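Local coordinates for N-alpha-acetyltransferase (PDB 4R3L), which transfers the acetyl group of acetyl-CoA to the free alpha-amino group at protein N-termini, preferring those that begin with serine, at residues A[11-15]-A[101-107]; A[22-26]-A[39-43]; A[48-52]-A[114-119]; A[61-65]-A[93-98]. All coordinates share one frame; numbering follows the deposited sequence.

Contact 1: A[11-15]-A[101-107]. With COA (coenzyme A), chain C.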
# COMPACT_ATOMS: atom_id res chain seq x y z
N ASP A 11 7.25 9.03 19.34
CA ASP A 11 7.74 7.81 18.71
C ASP A 11 6.61 6.86 18.33
O ASP A 11 5.58 6.80 19.02
CB ASP A 11 8.72 7.09 19.63
CG ASP A 11 10.12 7.67 19.56
OD1 ASP A 11 10.25 8.80 19.05
OD2 ASP A 11 11.08 7.00 20.00
N PHE A 12 6.82 6.12 17.25
CA PHE A 12 5.88 5.09 16.83
C PHE A 12 6.57 3.74 16.76
O PHE A 12 7.80 3.66 16.75
CB PHE A 12 5.26 5.43 15.47
CG PHE A 12 6.24 5.41 14.33
CD1 PHE A 12 6.43 4.26 13.57
CD2 PHE A 12 6.95 6.55 14.00
CE1 PHE A 12 7.34 4.25 12.50
CE2 PHE A 12 7.84 6.55 12.93
CZ PHE A 12 8.04 5.39 12.19
N THR A 13 5.78 2.68 16.71
CA THR A 13 6.28 1.34 16.48
C THR A 13 5.47 0.74 15.34
O THR A 13 4.42 1.25 15.01
CB THR A 13 6.17 0.45 17.73
OG1 THR A 13 4.81 0.38 18.14
CG2 THR A 13 7.00 1.03 18.87
N LEU A 14 5.96 -0.35 14.75
CA LEU A 14 5.19 -1.08 13.74
C LEU A 14 4.93 -2.47 14.24
O LEU A 14 5.77 -3.03 14.94
CB LEU A 14 5.94 -1.18 12.41
CG LEU A 14 6.41 0.08 11.70
CD1 LEU A 14 7.01 -0.27 10.32
CD2 LEU A 14 5.28 1.06 11.56
N ARG A 15 3.80 -3.04 13.85
CA ARG A 15 3.58 -4.46 14.01
C ARG A 15 2.60 -4.95 12.95
O ARG A 15 1.94 -4.15 12.26
CB ARG A 15 3.07 -4.77 15.41
CG ARG A 15 1.78 -4.08 15.76
CD ARG A 15 1.19 -4.65 17.04
NE ARG A 15 -0.01 -3.93 17.46
CZ ARG A 15 -1.19 -4.05 16.87
NH1 ARG A 15 -1.33 -4.86 15.82
NH2 ARG A 15 -2.23 -3.36 17.31
N LYS A 101 7.10 11.80 9.65
CA LYS A 101 7.91 11.16 10.67
C LYS A 101 8.58 9.89 10.16
O LYS A 101 9.33 9.24 10.89
CB LYS A 101 7.05 10.84 11.90
CG LYS A 101 6.42 12.08 12.53
CD LYS A 101 5.34 11.71 13.53
CE LYS A 101 5.86 10.83 14.67
NZ LYS A 101 6.58 11.60 15.73
N GLY A 102 8.33 9.54 8.89
CA GLY A 102 8.86 8.32 8.32
C GLY A 102 7.93 7.11 8.44
O GLY A 102 8.34 5.99 8.15
N ILE A 103 6.70 7.33 8.88
CA ILE A 103 5.79 6.20 9.09
C ILE A 103 5.50 5.48 7.78
O ILE A 103 5.59 4.25 7.71
CB ILE A 103 4.47 6.64 9.75
CG1 ILE A 103 4.73 7.01 11.22
CG2 ILE A 103 3.44 5.50 9.67
CD1 ILE A 103 3.55 7.61 11.94
N ALA A 104 5.14 6.23 6.74
CA ALA A 104 4.79 5.57 5.47
C ALA A 104 6.01 4.86 4.91
O ALA A 104 5.92 3.75 4.37
CB ALA A 104 4.24 6.56 4.46
N THR A 105 7.18 5.48 5.06
CA THR A 105 8.40 4.85 4.58
C THR A 105 8.64 3.52 5.27
O THR A 105 9.00 2.55 4.63
CB THR A 105 9.64 5.76 4.78
OG1 THR A 105 9.49 6.92 3.95
CG2 THR A 105 10.90 5.02 4.38
N THR A 106 8.43 3.47 6.59
CA THR A 106 8.72 2.24 7.29
C THR A 106 7.61 1.21 7.05
O THR A 106 7.89 0.01 7.00
CB THR A 106 8.91 2.47 8.80
OG1 THR A 106 7.70 3.02 9.36
CG2 THR A 106 10.08 3.42 9.03
N LEU A 107 6.37 1.66 6.89
CA LEU A 107 5.29 0.72 6.53
C LEU A 107 5.61 0.02 5.20
O LEU A 107 5.47 -1.20 5.06
CB LEU A 107 3.93 1.44 6.44
CG LEU A 107 3.27 1.82 7.77
CD1 LEU A 107 2.09 2.77 7.56
CD2 LEU A 107 2.82 0.58 8.54
N1A COA C . 5.42 16.91 0.43
C2A COA C . 6.60 16.58 -0.14
N3A COA C . 7.17 15.40 0.13
C4A COA C . 6.58 14.51 0.98
C5A COA C . 5.37 14.83 1.58
C6A COA C . 4.79 16.07 1.28
N6A COA C . 3.51 16.44 1.89
N7A COA C . 5.01 13.75 2.38
C8A COA C . 5.99 12.81 2.28
N9A COA C . 6.94 13.25 1.43
C1B COA C . 8.18 12.56 1.05
C2B COA C . 9.35 13.24 1.65
O2B COA C . 10.47 13.06 0.87
C3B COA C . 9.53 12.51 2.88
O3B COA C . 10.80 12.74 3.35
P3B COA C . 11.04 13.84 4.44
O7A COA C . 12.40 13.64 5.10
O8A COA C . 9.99 13.74 5.47
O9A COA C . 10.98 15.20 3.80
C4B COA C . 9.33 11.12 2.43
O4B COA C . 8.24 11.21 1.55
C5B COA C . 8.96 10.23 3.54
O5B COA C . 7.67 10.46 4.02
P1A COA C . 7.01 9.74 5.26
O1A COA C . 7.17 10.55 6.52
O2A COA C . 7.56 8.38 5.39
O3A COA C . 5.47 9.73 4.85
P2A COA C . 4.24 9.95 5.82
O4A COA C . 4.05 11.42 6.17
O5A COA C . 4.37 9.10 7.04
O6A COA C . 2.93 9.47 5.01
CBP COA C . 1.44 9.53 3.09
CCP COA C . 2.88 9.69 3.65
CDP COA C . 1.44 9.87 1.62
CEP COA C . 1.03 8.07 3.30
CAP COA C . 0.57 10.47 3.90
OAP COA C . 0.74 11.84 3.53
C9P COA C . -0.92 10.20 3.81
O9P COA C . -1.46 9.34 4.56
N8P COA C . -1.77 10.93 2.90
C7P COA C . -3.21 10.70 2.78
C6P COA C . -3.57 9.26 2.31
C5P COA C . -2.84 8.87 1.02
O5P COA C . -2.85 9.69 0.06
N4P COA C . -2.14 7.59 0.93
C3P COA C . -1.44 7.23 -0.28
C2P COA C . -2.26 6.95 -1.53
S1P COA C . -1.49 6.11 -2.88
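F12 lays its ring against I103 and L14 sets a methyl on T106, so side chains of residues 11-15 meet the start of helix 103-119. The main contact is a CH-pi one: I103 CG1 stands over the centre of the F12 ring, 3.5 Å from its centroid and 11° off the normal. F12 reaches this place with CG between its backbone N and carbonyl carbon (chi1 66°), which turns the ring to the helix. At the ring's edge lie K101 O and T106 OG1, the latter 3.4 Å from F12 CE1. L14 CD1 lies against T106 OG1 and, at 3.4 Å, T106 O; the apolar part of L14's contact is CD2, which meets L107 CD2 at 3.9 Å. With an alanine in place of F12, the CH-pi face over I103 CG1 would be gone and a gap would probably open beside the first helical turn.

No hydrogen bond crosses between the segments; T106 OG1 is served within the helix, and the amides of G102, A104 and T105 by coenzyme A. T106 OG1 donates to I103 O at 2.9 Å, tilted 31° out of the carbonyl plane, and I103 O also accepts from L107 N. On the cofactor side, G102 N gives 2.8 Å to O1A of coenzyme A, A104 N binds O5A, and T105 grips O2A twice, through N and, at 2.8 Å, through OG1. This is the pyrophosphate loop of the GNAT fold, with G102 as helix N-cap. Its chemistry is divided: the amides of the helix start probably stabilise the diphosphate charge, while F12 and L14 cover the turn with hydrocarbon.

Contact 2: A[22-26]-A[39-43]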
# COMPACT_ATOMS: atom_id res chain seq x y z
N ILE A 22 -8.96 -3.45 12.87
CA ILE A 22 -9.73 -3.08 11.67
C ILE A 22 -10.60 -1.85 11.87
O ILE A 22 -10.68 -1.01 10.98
CB ILE A 22 -10.62 -4.25 11.18
CG1 ILE A 22 -9.77 -5.50 10.93
CG2 ILE A 22 -11.38 -3.86 9.92
CD1 ILE A 22 -8.83 -5.38 9.80
N ASP A 23 -11.23 -1.73 13.03
CA ASP A 23 -12.08 -0.56 13.29
C ASP A 23 -11.30 0.75 13.17
O ASP A 23 -11.79 1.71 12.57
CB ASP A 23 -12.74 -0.68 14.67
CG ASP A 23 -13.97 -1.57 14.65
OD1 ASP A 23 -14.46 -1.88 13.54
OD2 ASP A 23 -14.44 -1.97 15.73
N GLN A 24 -10.10 0.80 13.73
CA GLN A 24 -9.30 2.02 13.66
C GLN A 24 -8.76 2.24 12.24
O GLN A 24 -8.66 3.37 11.78
CB GLN A 24 -8.13 1.98 14.65
CG GLN A 24 -8.53 1.92 16.12
CD GLN A 24 -7.35 1.59 17.03
OE1 GLN A 24 -6.44 2.40 17.20
NE2 GLN A 24 -7.36 0.39 17.61
N ILE A 25 -8.40 1.16 11.58
CA ILE A 25 -7.94 1.21 10.19
C ILE A 25 -9.00 1.81 9.27
O ILE A 25 -8.70 2.66 8.43
CB ILE A 25 -7.54 -0.20 9.70
CG1 ILE A 25 -6.22 -0.62 10.37
CG2 ILE A 25 -7.43 -0.23 8.17
CD1 ILE A 25 -5.82 -2.09 10.10
N ILE A 26 -10.24 1.37 9.44
CA ILE A 26 -11.34 1.90 8.64
C ILE A 26 -11.52 3.38 8.91
O ILE A 26 -11.69 4.16 7.98
CB ILE A 26 -12.67 1.13 8.93
CG1 ILE A 26 -12.56 -0.31 8.44
CG2 ILE A 26 -13.85 1.84 8.27
CD1 ILE A 26 -13.84 -1.14 8.66
N TYR A 39 -15.83 -3.29 5.54
CA TYR A 39 -15.18 -4.09 6.57
C TYR A 39 -14.69 -5.46 6.05
O TYR A 39 -13.57 -5.87 6.35
CB TYR A 39 -16.15 -4.26 7.76
CG TYR A 39 -15.61 -5.05 8.94
CD1 TYR A 39 -14.95 -4.41 9.98
CD2 TYR A 39 -15.79 -6.43 9.01
CE1 TYR A 39 -14.46 -5.14 11.06
CE2 TYR A 39 -15.32 -7.16 10.09
CZ TYR A 39 -14.65 -6.52 11.11
OH TYR A 39 -14.18 -7.26 12.17
N TYR A 40 -15.51 -6.17 5.27
CA TYR A 40 -15.14 -7.52 4.84
C TYR A 40 -13.91 -7.51 3.93
O TYR A 40 -13.16 -8.48 3.86
CB TYR A 40 -16.31 -8.22 4.12
CG TYR A 40 -16.69 -7.66 2.77
CD1 TYR A 40 -15.96 -7.99 1.63
CD2 TYR A 40 -17.82 -6.86 2.62
CE1 TYR A 40 -16.32 -7.51 0.38
CE2 TYR A 40 -18.20 -6.37 1.37
CZ TYR A 40 -17.42 -6.70 0.26
OH TYR A 40 -17.75 -6.22 -0.99
N PHE A 41 -13.71 -6.40 3.22
CA PHE A 41 -12.55 -6.25 2.34
C PHE A 41 -11.27 -6.22 3.19
O PHE A 41 -10.30 -6.94 2.89
CB PHE A 41 -12.72 -4.98 1.52
CG PHE A 41 -11.67 -4.76 0.47
CD1 PHE A 41 -11.89 -5.17 -0.83
CD2 PHE A 41 -10.51 -4.07 0.77
CE1 PHE A 41 -10.94 -4.94 -1.82
CE2 PHE A 41 -9.55 -3.83 -0.22
CZ PHE A 41 -9.78 -4.27 -1.52
N PHE A 42 -11.26 -5.42 4.25
CA PHE A 42 -10.10 -5.37 5.14
C PHE A 42 -9.86 -6.73 5.77
O PHE A 42 -8.73 -7.19 5.84
CB PHE A 42 -10.27 -4.29 6.21
CG PHE A 42 -10.20 -2.89 5.67
CD1 PHE A 42 -8.97 -2.27 5.49
CD2 PHE A 42 -11.35 -2.19 5.34
CE1 PHE A 42 -8.89 -0.98 4.99
CE2 PHE A 42 -11.27 -0.90 4.83
CZ PHE A 42 -10.04 -0.30 4.66
N VAL A 43 -10.93 -7.41 6.18
CA VAL A 43 -10.79 -8.70 6.84
C VAL A 43 -10.17 -9.73 5.90
O VAL A 43 -9.28 -10.49 6.30
CB VAL A 43 -12.15 -9.21 7.38
CG1 VAL A 43 -12.07 -10.69 7.78
CG2 VAL A 43 -12.57 -8.37 8.55
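I22, I25 and I26 of helix 22-32 meet Y39 and F42 of helix 39-49 mainly by hydrocarbon packing, with no hydrogen bond across. The short helical segments cross at 118°, their axes 10.4 Å apart at closest approach. I22 CG2 is the branch that serves both aromatics: it touches Y39 CE1 at 3.5 Å and F42 CB at 3.9 Å.

The two aromatic side chains meet the isoleucines differently. Y39 swings its ring out opposite its backbone N (chi1 -179°), across the ends of I22 and I26, both of which it crosses at about a right angle. I26 CD1 comes to the ring's edge, near its plane, 3.7 Å from Y39 CD1; the extended chain of I26 (chi2 -179°) is what carries the methyl that far. F42 instead receives two isoleucines on the same side of its ring plane: I25 CG2 lies 3.6 Å from F42 CE1, and I26 CG1 lies 3.8 Å from F42 CD2. I25 thus sits by the CD1 and CE1 atoms of the phenyl group, I26 by CD2 and CE2. The carboxylate of D23 only borders the Y39 ring, with OD1 4.1 Å from CE1.

Beneath this layer, I25 rests on Y65 and F42 on M67, both of strand 61-72, while F42 also touches the substrate-binding Y37. Two consecutive helices that follow the first strand and precede the second in the chain are characteristic of the GNAT fold, where the loop joining them borders the peptide-substrate site.

Contact 3: A[48-52]-A[114-119]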
# COMPACT_ATOMS: atom_id res chain seq x y z
N GLU A 48 -5.80 -13.25 4.14
CA GLU A 48 -5.08 -13.84 3.02
C GLU A 48 -3.61 -13.38 2.90
O GLU A 48 -2.76 -14.15 2.46
CB GLU A 48 -5.81 -13.52 1.71
CG GLU A 48 -7.23 -14.09 1.65
CD GLU A 48 -7.98 -13.68 0.39
OE1 GLU A 48 -7.50 -12.78 -0.33
OE2 GLU A 48 -9.05 -14.26 0.12
N TYR A 49 -3.33 -12.13 3.28
CA TYR A 49 -1.99 -11.55 3.04
C TYR A 49 -1.45 -10.86 4.28
O TYR A 49 -0.70 -9.88 4.19
CB TYR A 49 -2.03 -10.54 1.89
CG TYR A 49 -2.95 -10.90 0.74
CD1 TYR A 49 -2.63 -11.94 -0.12
CD2 TYR A 49 -4.12 -10.19 0.52
CE1 TYR A 49 -3.47 -12.27 -1.17
CE2 TYR A 49 -4.97 -10.52 -0.54
CZ TYR A 49 -4.62 -11.56 -1.38
OH TYR A 49 -5.45 -11.90 -2.44
N GLY A 50 -1.82 -11.39 5.44
CA GLY A 50 -1.57 -10.73 6.71
C GLY A 50 -0.11 -10.49 7.05
O GLY A 50 0.19 -9.56 7.78
N LEU A 51 0.79 -11.32 6.54
CA LEU A 51 2.20 -11.17 6.88
C LEU A 51 2.78 -9.87 6.35
O LEU A 51 3.80 -9.37 6.87
CB LEU A 51 3.01 -12.36 6.37
CG LEU A 51 2.61 -13.66 7.06
CD1 LEU A 51 3.30 -14.84 6.42
CD2 LEU A 51 2.94 -13.57 8.53
N ALA A 52 2.14 -9.31 5.33
CA ALA A 52 2.62 -8.05 4.73
C ALA A 52 1.71 -6.86 5.06
O ALA A 52 1.89 -5.75 4.52
CB ALA A 52 2.76 -8.22 3.19
N SER A 114 8.26 -8.42 3.60
CA SER A 114 7.39 -9.58 3.68
C SER A 114 6.94 -10.07 2.29
O SER A 114 6.88 -11.26 2.04
CB SER A 114 6.16 -9.28 4.54
OG SER A 114 5.20 -10.33 4.40
N MET A 115 6.60 -9.15 1.39
CA MET A 115 6.27 -9.53 0.02
C MET A 115 7.42 -10.35 -0.60
O MET A 115 7.19 -11.38 -1.22
CB MET A 115 6.00 -8.30 -0.83
CG MET A 115 4.73 -7.56 -0.45
SD MET A 115 4.69 -6.02 -1.36
CE MET A 115 3.08 -5.39 -0.91
N LYS A 116 8.64 -9.88 -0.39
CA LYS A 116 9.80 -10.59 -0.91
C LYS A 116 10.04 -11.93 -0.21
O LYS A 116 10.21 -12.95 -0.87
CB LYS A 116 11.06 -9.73 -0.80
CG LYS A 116 12.26 -10.33 -1.52
CD LYS A 116 13.51 -9.48 -1.37
CE LYS A 116 13.88 -9.29 0.09
NZ LYS A 116 13.94 -10.59 0.83
N ASN A 117 10.06 -11.92 1.12
CA ASN A 117 10.53 -13.09 1.87
C ASN A 117 9.46 -14.12 2.16
O ASN A 117 9.71 -15.32 2.14
CB ASN A 117 11.17 -12.64 3.19
CG ASN A 117 12.51 -11.97 2.99
OD1 ASN A 117 13.13 -12.11 1.94
ND2 ASN A 117 12.96 -11.24 4.00
N ASP A 118 8.25 -13.63 2.44
CA ASP A 118 7.14 -14.50 2.78
C ASP A 118 6.40 -14.99 1.54
O ASP A 118 5.88 -16.11 1.51
CB ASP A 118 6.16 -13.78 3.70
CG ASP A 118 6.73 -13.50 5.07
OD1 ASP A 118 7.37 -14.41 5.63
OD2 ASP A 118 6.54 -12.38 5.59
N TYR A 119 6.35 -14.15 0.51
CA TYR A 119 5.47 -14.39 -0.62
C TYR A 119 6.19 -14.49 -1.96
O TYR A 119 5.55 -14.61 -3.00
CB TYR A 119 4.40 -13.29 -0.70
CG TYR A 119 3.48 -13.25 0.50
CD1 TYR A 119 2.52 -14.25 0.70
CD2 TYR A 119 3.54 -12.22 1.42
CE1 TYR A 119 1.68 -14.22 1.79
CE2 TYR A 119 2.70 -12.17 2.50
CZ TYR A 119 1.77 -13.17 2.69
OH TYR A 119 0.94 -13.12 3.78
O HOH W 1 -0.60 -15.36 4.24
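L51 and A52, in the 3-10 turn that follows helix 39-49, pass beside the C-terminal part of helix 103-119, with the CA atoms of A52 and S114 only 5.1 Å apart. Y119 carries most of the contact. Its hydroxyl reaches the backbone of the turn, where L51 N donates to Y119 OH at 3.3 Å with an N-H...O angle of 145°. A water in the plane of the ring, at its edge, lies 2.8 Å from the same OH and donates to E48 O, linking the phenol to the helix before the turn. The ring's CE2 packs on L51 CB at 3.9 Å and on A52 CB at 4.0 Å.

S114 has OG opposite its backbone N (chi1 169°), which aims it at D118: OG donates to D118 OD2 at 2.7 Å, using the anti lone pair of that oxygen. The carboxylate is thereby held one helical turn on, crossing L51 at about a right angle, with OD2 3.6 Å from L51 CB. S114 OG also comes within 3.0 Å of L51 O, and A52 CB packs beside S114 and, more loosely, M115 CG.

Around the contact, A52 O accepts from S111 OG, Y119 O accepts from R85 NH2, and the ring of Y119 rests on I70. This mixture of packing and a few hydrogen bonds ties the connection from helix 39-49 to strand 54-58 onto the far end of the long helix whose start binds coenzyme A in the GNAT fold.

Contact 4: A[61-65]-A[93-98]. With COA (coenzyme A), chain C.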
# COMPACT_ATOMS: atom_id res chain seq x y z
N SER A 61 -2.58 3.35 20.07
CA SER A 61 -3.51 3.69 18.98
C SER A 61 -2.91 3.42 17.60
O SER A 61 -1.73 3.65 17.39
CB SER A 61 -3.94 5.16 19.07
OG SER A 61 -4.81 5.39 20.16
N VAL A 62 -3.72 2.93 16.67
CA VAL A 62 -3.27 2.80 15.28
C VAL A 62 -3.29 4.17 14.63
O VAL A 62 -4.31 4.86 14.66
CB VAL A 62 -4.17 1.83 14.48
CG1 VAL A 62 -3.76 1.79 13.02
CG2 VAL A 62 -4.13 0.43 15.10
N VAL A 63 -2.16 4.59 14.05
CA VAL A 63 -2.11 5.89 13.39
C VAL A 63 -1.81 5.78 11.89
O VAL A 63 -1.80 6.78 11.18
CB VAL A 63 -1.05 6.80 14.03
CG1 VAL A 63 -1.42 7.08 15.48
CG2 VAL A 63 0.35 6.17 13.92
N GLY A 64 -1.57 4.56 11.41
CA GLY A 64 -1.30 4.37 10.00
C GLY A 64 -1.35 2.90 9.66
O GLY A 64 -1.30 2.06 10.55
N TYR A 65 -1.48 2.58 8.37
CA TYR A 65 -1.50 1.17 7.99
C TYR A 65 -1.08 1.02 6.55
O TYR A 65 -1.10 1.98 5.78
CB TYR A 65 -2.91 0.58 8.20
CG TYR A 65 -3.90 1.11 7.21
CD1 TYR A 65 -4.12 0.45 6.00
CD2 TYR A 65 -4.61 2.28 7.45
CE1 TYR A 65 -5.03 0.94 5.08
CE2 TYR A 65 -5.51 2.79 6.52
CZ TYR A 65 -5.71 2.12 5.34
OH TYR A 65 -6.61 2.61 4.41
N ALA A 93 -2.11 4.68 4.38
CA ALA A 93 -2.50 5.98 4.89
C ALA A 93 -1.91 6.20 6.28
O ALA A 93 -1.66 5.26 7.02
CB ALA A 93 -4.02 6.08 4.94
N VAL A 94 -1.68 7.47 6.61
CA VAL A 94 -1.17 7.86 7.91
C VAL A 94 -1.97 9.07 8.40
O VAL A 94 -2.20 9.99 7.63
CB VAL A 94 0.34 8.22 7.83
CG1 VAL A 94 0.87 8.71 9.18
CG2 VAL A 94 1.16 7.04 7.31
N LEU A 95 -2.41 9.05 9.66
CA LEU A 95 -3.15 10.19 10.22
C LEU A 95 -2.32 11.47 10.07
O LEU A 95 -1.11 11.45 10.28
CB LEU A 95 -3.51 9.95 11.69
CG LEU A 95 -4.62 8.94 12.00
CD1 LEU A 95 -4.81 8.74 13.49
CD2 LEU A 95 -5.93 9.38 11.35
N GLU A 96 -2.98 12.57 9.69
CA GLU A 96 -2.32 13.84 9.40
C GLU A 96 -1.36 14.29 10.49
O GLU A 96 -0.26 14.77 10.20
CB GLU A 96 -3.35 14.94 9.15
CG GLU A 96 -2.75 16.27 8.66
CD GLU A 96 -2.26 17.17 9.79
OE1 GLU A 96 -2.81 17.09 10.91
OE2 GLU A 96 -1.31 17.96 9.57
N GLU A 97 -1.77 14.15 11.74
CA GLU A 97 -0.98 14.63 12.87
C GLU A 97 0.37 13.92 12.97
O GLU A 97 1.32 14.44 13.54
CB GLU A 97 -1.76 14.46 14.18
CG GLU A 97 -3.02 15.33 14.27
CD GLU A 97 -4.24 14.71 13.59
OE1 GLU A 97 -4.14 13.61 13.01
OE2 GLU A 97 -5.33 15.34 13.65
N TYR A 98 0.45 12.72 12.39
CA TYR A 98 1.65 11.91 12.53
C TYR A 98 2.46 11.78 11.24
O TYR A 98 3.32 10.90 11.13
CB TYR A 98 1.26 10.52 13.05
CG TYR A 98 0.72 10.57 14.46
CD1 TYR A 98 1.59 10.61 15.54
CD2 TYR A 98 -0.65 10.61 14.71
CE1 TYR A 98 1.12 10.67 16.84
CE2 TYR A 98 -1.13 10.67 16.01
CZ TYR A 98 -0.24 10.69 17.07
OH TYR A 98 -0.69 10.75 18.38
N1A COA C . 5.42 16.91 0.43
C2A COA C . 6.60 16.58 -0.14
N3A COA C . 7.17 15.40 0.13
C4A COA C . 6.58 14.51 0.98
C5A COA C . 5.37 14.83 1.58
C6A COA C . 4.79 16.07 1.28
N6A COA C . 3.51 16.44 1.89
N7A COA C . 5.01 13.75 2.38
C8A COA C . 5.99 12.81 2.28
N9A COA C . 6.94 13.25 1.43
C1B COA C . 8.18 12.56 1.05
C2B COA C . 9.35 13.24 1.65
O2B COA C . 10.47 13.06 0.87
C3B COA C . 9.53 12.51 2.88
O3B COA C . 10.80 12.74 3.35
P3B COA C . 11.04 13.84 4.44
O7A COA C . 12.40 13.64 5.10
O8A COA C . 9.99 13.74 5.47
O9A COA C . 10.98 15.20 3.80
C4B COA C . 9.33 11.12 2.43
O4B COA C . 8.24 11.21 1.55
C5B COA C . 8.96 10.23 3.54
O5B COA C . 7.67 10.46 4.02
P1A COA C . 7.01 9.74 5.26
O1A COA C . 7.17 10.55 6.52
O2A COA C . 7.56 8.38 5.39
O3A COA C . 5.47 9.73 4.85
P2A COA C . 4.24 9.95 5.82
O4A COA C . 4.05 11.42 6.17
O5A COA C . 4.37 9.10 7.04
O6A COA C . 2.93 9.47 5.01
CBP COA C . 1.44 9.53 3.09
CCP COA C . 2.88 9.69 3.65
CDP COA C . 1.44 9.87 1.62
CEP COA C . 1.03 8.07 3.30
CAP COA C . 0.57 10.47 3.90
OAP COA C . 0.74 11.84 3.53
C9P COA C . -0.92 10.20 3.81
O9P COA C . -1.46 9.34 4.56
N8P COA C . -1.77 10.93 2.90
C7P COA C . -3.21 10.70 2.78
C6P COA C . -3.57 9.26 2.31
C5P COA C . -2.84 8.87 1.02
O5P COA C . -2.85 9.69 0.06
N4P COA C . -2.14 7.59 0.93
C3P COA C . -1.44 7.23 -0.28
C2P COA C . -2.26 6.95 -1.53
S1P COA C . -1.49 6.11 -2.88
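V63, G64 and Y65 pair with A93, V94 and L95 in an antiparallel hairpin of the GNAT sheet, whose second strand ends at the pantetheine of coenzyme A. Three backbone bonds join the segments. L95 N donates to V63 O at 2.8 Å, almost straight (175°), just beyond the strand proper. Y65 and A93 form the hydrogen-bonded pair: Y65 N gives 3.0 Å to A93 O, and A93 N returns the bond to Y65 O at 3.2 Å, in the carbonyl plane. G64 and V94 are the non-hydrogen-bonded pair, their CA atoms 4.1 Å apart. V94 N turns outward and is satisfied by coenzyme A, donating to O9P at 2.8 Å, as in GNAT enzymes where the cofactor's pantetheine prolongs the sheet pairing. V94 O accepts from R99 NE. On the other edge of strand 61-65, V63 and G64 make backbone bonds with A56 of strand 54-58, and V62 N donates to Q24 OE1.

A93 N lies over one face of the Y65 ring, and CE2 packs on A93 CB at 3.9 Å, while Y65 OH is hydrogen-bonded to S91 and N29. At the other end V63 crosses Y98 at about a right angle. A serine at Y98 would take the ring away from V63 CG1 and is likely to leave that methyl facing a gap near I103. The contact is CH-pi: V63 CG1 lies 3.6 Å above the ring plane, offset toward the rim, and is nearest to Y98 CE2.

Contact 4 is the buried one, and also the one held by backbone hydrogen bonds, as befits neighbouring strands in the sheet; contacts 1, 2 and 3 are partly buried and rely more on side chains. Contacts 1 and 4 touch each other, I103 packing on V94 and V63, and both bind coenzyme A, contact 1 at the diphosphate and contact 4 at the pantetheine. Contacts 1 and 3 use the two ends of helix 103-119, cofactor-binding at one and joined by a tyrosine hydroxyl and a water at the other. Contacts 2 and 3 share helix 39-49. Contact 2, mainly apolar and without a hydrogen bond across, meets contact 4 through Q24 and V62.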